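PDB 5I45: glycosyl transferases group 1 family protein from Francisella tularensis subsp. tularensis, which probably transfers sugar residues as a GT-B glycosyltransferase of the GT4 family, represented here by its C-terminal domain alone. Local coordinates for residues Gln22-Pro27 and Ile105-Arg110; Ala137-Lys142 and Ala168-Met173. One frame throughout, in Å; residues are numbered along the deposited sequence.

The two contacts lie on opposite sides of the centre of this C-terminal domain, their centres 20 Å apart and their nearest atoms about 7 Å apart, so they do not touch. They come in series along the chain: contact 1 closes with helix 104-111 before contact 2 opens on strand 137-140. What they share is the parallel sheet of a Rossmann-like domain, with strand order 3-2-1-4-5-6. Contact 1 joins residues 22-27 to helix 104-111 beside strand 61-66; contact 2 packs helix 164-176 on strand 137-140, next to strand 114-117. The first thus lies alongside the sheet, whereas the second is helix directly on strand.

Contact 1 of 2, residues Gln22-Pro27 and Ile105-Arg110; sequences QDKKIP and IPSWYR
K24 lies along one face of the W108 indole and has the largest share of the buried surface, with W108 next, while its ammonium reaches S107. The lysine chain turns about its CB-CG bond (chi2 -60°) and then runs extended over the ring system, so that its methylenes follow the indole from the outer benzene edge inward. K24 CG is 3.8 Å from W108 CH2, while K24 CE stands over the face of the W108 six-membered ring, 3.8 Å from its centroid, a CH-pi contact. K24 NZ continues over the W108 five-membered ring, 4.0 Å from its centroid and 8° off the normal, in a cation-pi arrangement. The ammonium therefore has two partners at once, because K24 NZ also donates a hydrogen bond of 2.8 Å to S107 OG. S107 OG is bonded as well to the backbone carbonyl of E104, one turn back in the helix, which fixes the hydroxyl and would probably make it a better acceptor for the lysine. In the conformer described, one of two, I26 CD1 meets the outer rim of the indole in the ring plane, 3.7 Å from W108 CH2, leaving the face to K24. Between the two residues K25 takes a positive phi, and this turn brings I26 round to the ring edge. V64 of strand 61-66 and W21 of helix 17-23 both touch I26 and W108, so the apolar cluster reaches the sheet through V64. The arrangement is a lysine-tryptophan cation-pi pair joining residues 22-27 to helix 104-111 in the C-terminal domain of a GT-B glycosyltransferase.

Contact 2 of 2, residues Ala137-Lys142 and Ala168-Met173; sequences AVIATK and ADKLDM
Strand 137-140 and helix 164-176 come closest at I139 and K170, whose CA atoms are 7.1 Å apart. The strand presents I139 to the helix, with the preceding V138 and following A140 directed elsewhere. I139 extends its longer branch towards the helix: CG1 is anti to the carbonyl carbon (chi1 -63°) and CD1 continues the chain outward (chi2 163°). This methyl settles between two consecutive helix residues. On one of them it meets the start of the side chain, with I139 CD1 3.6 Å from K170 CB; on the other it meets a branch end, with I139 CD1 3.7 Å from L171 CD2. I139 CG1 backs up the first of these approaches at 3.9 Å from K170 CB. K170 gives only its first methylene to the isoleucine, and bends at chi2 and again at chi4 to carry its ammonium away from the strand. L171 does the reverse: it leaves its backbone at a slant to the strand, and L171 CD2 at the branch tip swings in to I139 CD1, the two side chains lying nearly perpendicular. The interface is thus apolar, burying 128 Å² in all. Around it, I114 of strand 114-117 touches both I139 and L171, and V159 touches I139 and K170. On the helix's flank towards helix 44-57, L171 rests on T54 and A168 packs against A50, V53 and T54, while strand 137-140 is itself hydrogen-bonded to strand 114-117 through A137 and I139 and, on its other side, to Y157 of strand 157-158 through V138.

Contact 1 of 2, residues Gln22-Pro27 and Ile105-Arg110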
loop_
_atom_site.group_PDB
_atom_site.type_symbol
_atom_site.label_atom_id
_atom_site.label_comp_id
_atom_site.label_asym_id
_atom_site.label_seq_id
_atom_site.Cartn_x
_atom_site.Cartn_y
_atom_site.Cartn_z
ATOM N N GLN A 22 2.690 9.871 12.366
ATOM C CA GLN A 22 2.285 10.176 13.744
ATOM C C GLN A 22 0.954 10.926 13.795
ATOM O O GLN A 22 0.116 10.641 14.666
ATOM C CB GLN A 22 3.382 10.969 14.477
ATOM C CG GLN A 22 4.596 10.146 14.823
ATOM C CD GLN A 22 4.251 9.006 15.743
ATOM O OE1 GLN A 22 3.644 9.230 16.819
ATOM N NE2 GLN A 22 4.615 7.794 15.370
ATOM N N ASP A 23 0.733 11.837 12.859
ATOM C CA ASP A 23 -0.479 12.676 12.881
ATOM C C ASP A 23 -1.739 11.870 12.646
ATOM O O ASP A 23 -2.811 12.333 12.962
ATOM C CB ASP A 23 -0.404 13.778 11.818
ATOM C CG ASP A 23 0.669 14.821 12.092
ATOM O OD1 ASP A 23 1.235 14.888 13.191
ATOM O OD2 ASP A 23 0.940 15.561 11.135
ATOM N N LYS A 24 -1.609 10.649 12.112
ATOM C CA LYS A 24 -2.795 9.773 11.918
ATOM C C LYS A 24 -3.312 9.147 13.213
ATOM O O LYS A 24 -4.415 8.609 13.251
ATOM C CB LYS A 24 -2.492 8.682 10.887
ATOM C CG LYS A 24 -2.173 9.223 9.484
ATOM C CD LYS A 24 -3.323 10.028 8.904
ATOM C CE LYS A 24 -3.126 10.327 7.429
ATOM N NZ LYS A 24 -4.217 11.185 6.914
ATOM N N LYS A 25 -2.523 9.215 14.265
ATOM C CA LYS A 25 -2.905 8.698 15.594
ATOM C C LYS A 25 -3.283 7.229 15.561
ATOM O O LYS A 25 -4.330 6.810 16.109
ATOM C CB LYS A 25 -4.001 9.545 16.255
ATOM C CG LYS A 25 -3.615 11.020 16.384
ATOM C CD LYS A 25 -2.390 11.288 17.250
ATOM C CE LYS A 25 -2.691 11.723 18.678
ATOM N NZ LYS A 25 -3.071 10.655 19.658
ATOM N N ILE A 26 -2.441 6.446 14.909
ATOM C CA ILE A 26 -2.621 5.000 14.923
ATOM C C ILE A 26 -1.342 4.329 15.360
ATOM O O ILE A 26 -0.269 4.878 15.247
ATOM C CB ILE A 26 -3.184 4.437 13.612
ATOM C CG1 ILE A 26 -2.362 4.888 12.422
ATOM C CG2 ILE A 26 -4.648 4.844 13.457
ATOM C CD1 ILE A 26 -2.749 4.224 11.113
ATOM N N PRO A 27 -1.454 3.116 15.884
ATOM C CA PRO A 27 -0.267 2.487 16.468
ATOM C C PRO A 27 0.846 2.173 15.466
ATOM O O PRO A 27 0.570 1.945 14.288
ATOM C CB PRO A 27 -0.833 1.214 17.161
ATOM C CG PRO A 27 -2.170 1.036 16.637
ATOM C CD PRO A 27 -2.673 2.318 16.087
ATOM N N ILE A 105 -7.178 10.911 1.231
ATOM C CA ILE A 105 -6.426 9.948 0.449
ATOM C C ILE A 105 -4.978 10.391 0.131
ATOM O O ILE A 105 -4.043 9.703 0.519
ATOM C CB ILE A 105 -7.224 9.551 -0.805
ATOM C CG1 ILE A 105 -8.557 8.950 -0.374
ATOM C CG2 ILE A 105 -6.429 8.587 -1.664
ATOM C CD1 ILE A 105 -8.409 7.831 0.622
ATOM N N PRO A 106 -4.785 11.521 -0.570
ATOM C CA PRO A 106 -3.390 11.990 -0.793
ATOM C C PRO A 106 -2.567 12.066 0.509
ATOM O O PRO A 106 -1.370 11.709 0.532
ATOM C CB PRO A 106 -3.581 13.372 -1.435
ATOM C CG PRO A 106 -4.910 13.271 -2.130
ATOM C CD PRO A 106 -5.768 12.373 -1.290
ATOM N N SER A 107 -3.211 12.454 1.614
ATOM C CA SER A 107 -2.492 12.535 2.878
ATOM C C SER A 107 -2.072 11.155 3.363
ATOM O O SER A 107 -1.075 11.037 4.076
ATOM C CB SER A 107 -3.322 13.231 3.986
ATOM O OG SER A 107 -4.392 12.445 4.422
ATOM N N TRP A 108 -2.862 10.133 3.050
ATOM C CA TRP A 108 -2.478 8.778 3.446
ATOM C C TRP A 108 -1.243 8.326 2.710
ATOM O O TRP A 108 -0.347 7.764 3.304
ATOM C CB TRP A 108 -3.615 7.756 3.261
ATOM C CG TRP A 108 -4.488 7.671 4.446
ATOM C CD1 TRP A 108 -5.745 8.156 4.584
ATOM C CD2 TRP A 108 -4.133 7.111 5.707
ATOM N NE1 TRP A 108 -6.221 7.889 5.834
ATOM C CE2 TRP A 108 -5.246 7.255 6.553
ATOM C CE3 TRP A 108 -2.990 6.480 6.195
ATOM C CZ2 TRP A 108 -5.245 6.802 7.876
ATOM C CZ3 TRP A 108 -3.000 6.026 7.513
ATOM C CH2 TRP A 108 -4.104 6.184 8.312
ATOM N N TYR A 109 -1.158 8.592 1.413
ATOM C CA TYR A 109 0.055 8.217 0.694
ATOM C C TYR A 109 1.271 8.869 1.341
ATOM O O TYR A 109 2.324 8.236 1.475
ATOM C CB TYR A 109 -0.006 8.590 -0.777
ATOM C CG TYR A 109 -0.915 7.721 -1.600
ATOM C CD1 TYR A 109 -0.553 6.426 -1.914
ATOM C CD2 TYR A 109 -2.126 8.190 -2.074
ATOM C CE1 TYR A 109 -1.345 5.638 -2.709
ATOM C CE2 TYR A 109 -2.936 7.385 -2.854
ATOM C CZ TYR A 109 -2.524 6.120 -3.163
ATOM O OH TYR A 109 -3.316 5.308 -3.949
ATOM N N ARG A 110 1.102 10.115 1.778
ATOM C CA ARG A 110 2.203 10.852 2.421
ATOM C C ARG A 110 2.646 10.285 3.760
ATOM O O ARG A 110 3.740 10.581 4.231
ATOM C CB ARG A 110 1.826 12.330 2.576
ATOM C CG ARG A 110 1.970 13.092 1.291
ATOM C CD ARG A 110 1.824 14.592 1.471
ATOM N NE ARG A 110 0.435 15.043 1.511
ATOM C CZ ARG A 110 -0.328 15.243 0.435
ATOM N NH1 ARG A 110 0.142 14.986 -0.804
ATOM N NH2 ARG A 110 -1.578 15.685 0.597
#

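Contact 2 of 2, residues Ala137-Lys142 and Ala168-Met173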
loop_
_atom_site.group_PDB
_atom_site.type_symbol
_atom_site.label_atom_id
_atom_site.label_comp_id
_atom_site.label_asym_id
_atom_site.label_seq_id
_atom_site.Cartn_x
_atom_site.Cartn_y
_atom_site.Cartn_z
ATOM N N ALA A 137 7.289 3.204 -1.593
ATOM C CA ALA A 137 7.785 2.035 -2.331
ATOM C C ALA A 137 6.582 1.180 -2.694
ATOM O O ALA A 137 5.769 0.910 -1.805
ATOM C CB ALA A 137 8.755 1.266 -1.471
ATOM N N VAL A 138 6.466 0.723 -3.934
ATOM C CA VAL A 138 5.298 -0.031 -4.376
ATOM C C VAL A 138 5.612 -1.483 -4.688
ATOM O O VAL A 138 6.608 -1.833 -5.376
ATOM C CB VAL A 138 4.680 0.634 -5.627
ATOM C CG1 VAL A 138 3.545 -0.194 -6.226
ATOM C CG2 VAL A 138 4.153 2.002 -5.270
ATOM N N ILE A 139 4.706 -2.326 -4.175
ATOM C CA ILE A 139 4.648 -3.744 -4.514
ATOM C C ILE A 139 3.327 -3.920 -5.245
ATOM O O ILE A 139 2.292 -3.559 -4.735
ATOM C CB ILE A 139 4.643 -4.615 -3.251
ATOM C CG1 ILE A 139 5.939 -4.446 -2.462
ATOM C CG2 ILE A 139 4.445 -6.086 -3.653
ATOM C CD1 ILE A 139 5.835 -4.946 -1.034
ATOM N N ALA A 140 3.362 -4.464 -6.451
ATOM C CA ALA A 140 2.165 -4.573 -7.262
ATOM C C ALA A 140 2.097 -5.837 -8.066
ATOM O O ALA A 140 3.106 -6.424 -8.429
ATOM C CB ALA A 140 2.135 -3.391 -8.259
ATOM N N THR A 141 0.865 -6.250 -8.364
ATOM C CA THR A 141 0.618 -7.248 -9.402
ATOM C C THR A 141 0.686 -6.539 -10.783
ATOM O O THR A 141 0.715 -5.325 -10.872
ATOM C CB THR A 141 -0.785 -7.812 -9.247
ATOM O OG1 THR A 141 -1.706 -6.718 -9.266
ATOM C CG2 THR A 141 -0.933 -8.585 -7.952
ATOM N N LYS A 142 0.610 -7.329 -11.843
ATOM C CA LYS A 142 0.540 -6.803 -13.230
ATOM C C LYS A 142 -0.622 -5.797 -13.342
ATOM O O LYS A 142 -0.456 -4.671 -13.847
ATOM C CB LYS A 142 0.329 -7.961 -14.198
ATOM C CG LYS A 142 0.254 -7.564 -15.667
ATOM C CD LYS A 142 0.207 -8.779 -16.586
ATOM C CE LYS A 142 1.531 -9.525 -16.596
ATOM N NZ LYS A 142 1.689 -10.393 -17.788
ATOM N N ALA A 168 4.446 -10.883 1.072
ATOM C CA ALA A 168 5.187 -10.874 2.325
ATOM C C ALA A 168 6.679 -10.832 2.126
ATOM O O ALA A 168 7.386 -10.132 2.857
ATOM C CB ALA A 168 4.800 -12.077 3.167
ATOM N N ASP A 169 7.185 -11.614 1.171
ATOM C CA ASP A 169 8.632 -11.623 0.913
ATOM C C ASP A 169 9.119 -10.237 0.511
ATOM O O ASP A 169 10.178 -9.807 0.925
ATOM C CB ASP A 169 8.992 -12.646 -0.172
ATOM C CG ASP A 169 8.805 -14.068 0.276
ATOM O OD1 ASP A 169 8.794 -14.342 1.492
ATOM O OD2 ASP A 169 8.685 -14.916 -0.625
ATOM N N LYS A 170 8.329 -9.527 -0.294
ATOM C CA LYS A 170 8.734 -8.177 -0.694
ATOM C C LYS A 170 8.635 -7.180 0.452
ATOM O O LYS A 170 9.495 -6.308 0.599
ATOM C CB LYS A 170 7.946 -7.708 -1.914
ATOM C CG LYS A 170 8.093 -8.586 -3.163
ATOM C CD LYS A 170 9.549 -8.640 -3.590
ATOM C CE LYS A 170 9.769 -9.291 -4.940
ATOM N NZ LYS A 170 10.222 -10.681 -4.855
ATOM N N LEU A 171 7.596 -7.306 1.265
ATOM C CA LEU A 171 7.489 -6.442 2.434
ATOM C C LEU A 171 8.691 -6.656 3.349
ATOM O O LEU A 171 9.307 -5.697 3.842
ATOM C CB LEU A 171 6.230 -6.743 3.212
ATOM C CG LEU A 171 4.931 -6.332 2.560
ATOM C CD1 LEU A 171 3.791 -6.871 3.369
ATOM C CD2 LEU A 171 4.831 -4.816 2.474
ATOM N N ASP A 172 8.963 -7.926 3.659
ATOM C CA ASP A 172 10.098 -8.328 4.537
ATOM C C ASP A 172 11.365 -7.602 4.093
ATOM O O ASP A 172 12.023 -6.905 4.871
ATOM C CB ASP A 172 10.261 -9.866 4.439
ATOM C CG ASP A 172 11.321 -10.460 5.399
ATOM O OD1 ASP A 172 11.722 -9.793 6.380
ATOM O OD2 ASP A 172 11.691 -11.643 5.178
HETATM N N MSE A 173 11.677 -7.751 2.797
HETATM C CA MSE A 173 12.876 -7.166 2.138
HETATM C C MSE A 173 12.948 -5.658 2.196
HETATM O O MSE A 173 14.027 -5.094 2.414
HETATM C CB MSE A 173 12.871 -7.622 0.659
HETATM C CG MSE A 173 13.825 -6.844 -0.282
HETATM SE SE MSE A 173 13.419 -6.967 -2.228
HETATM C CE MSE A 173 12.957 -8.874 -2.431
#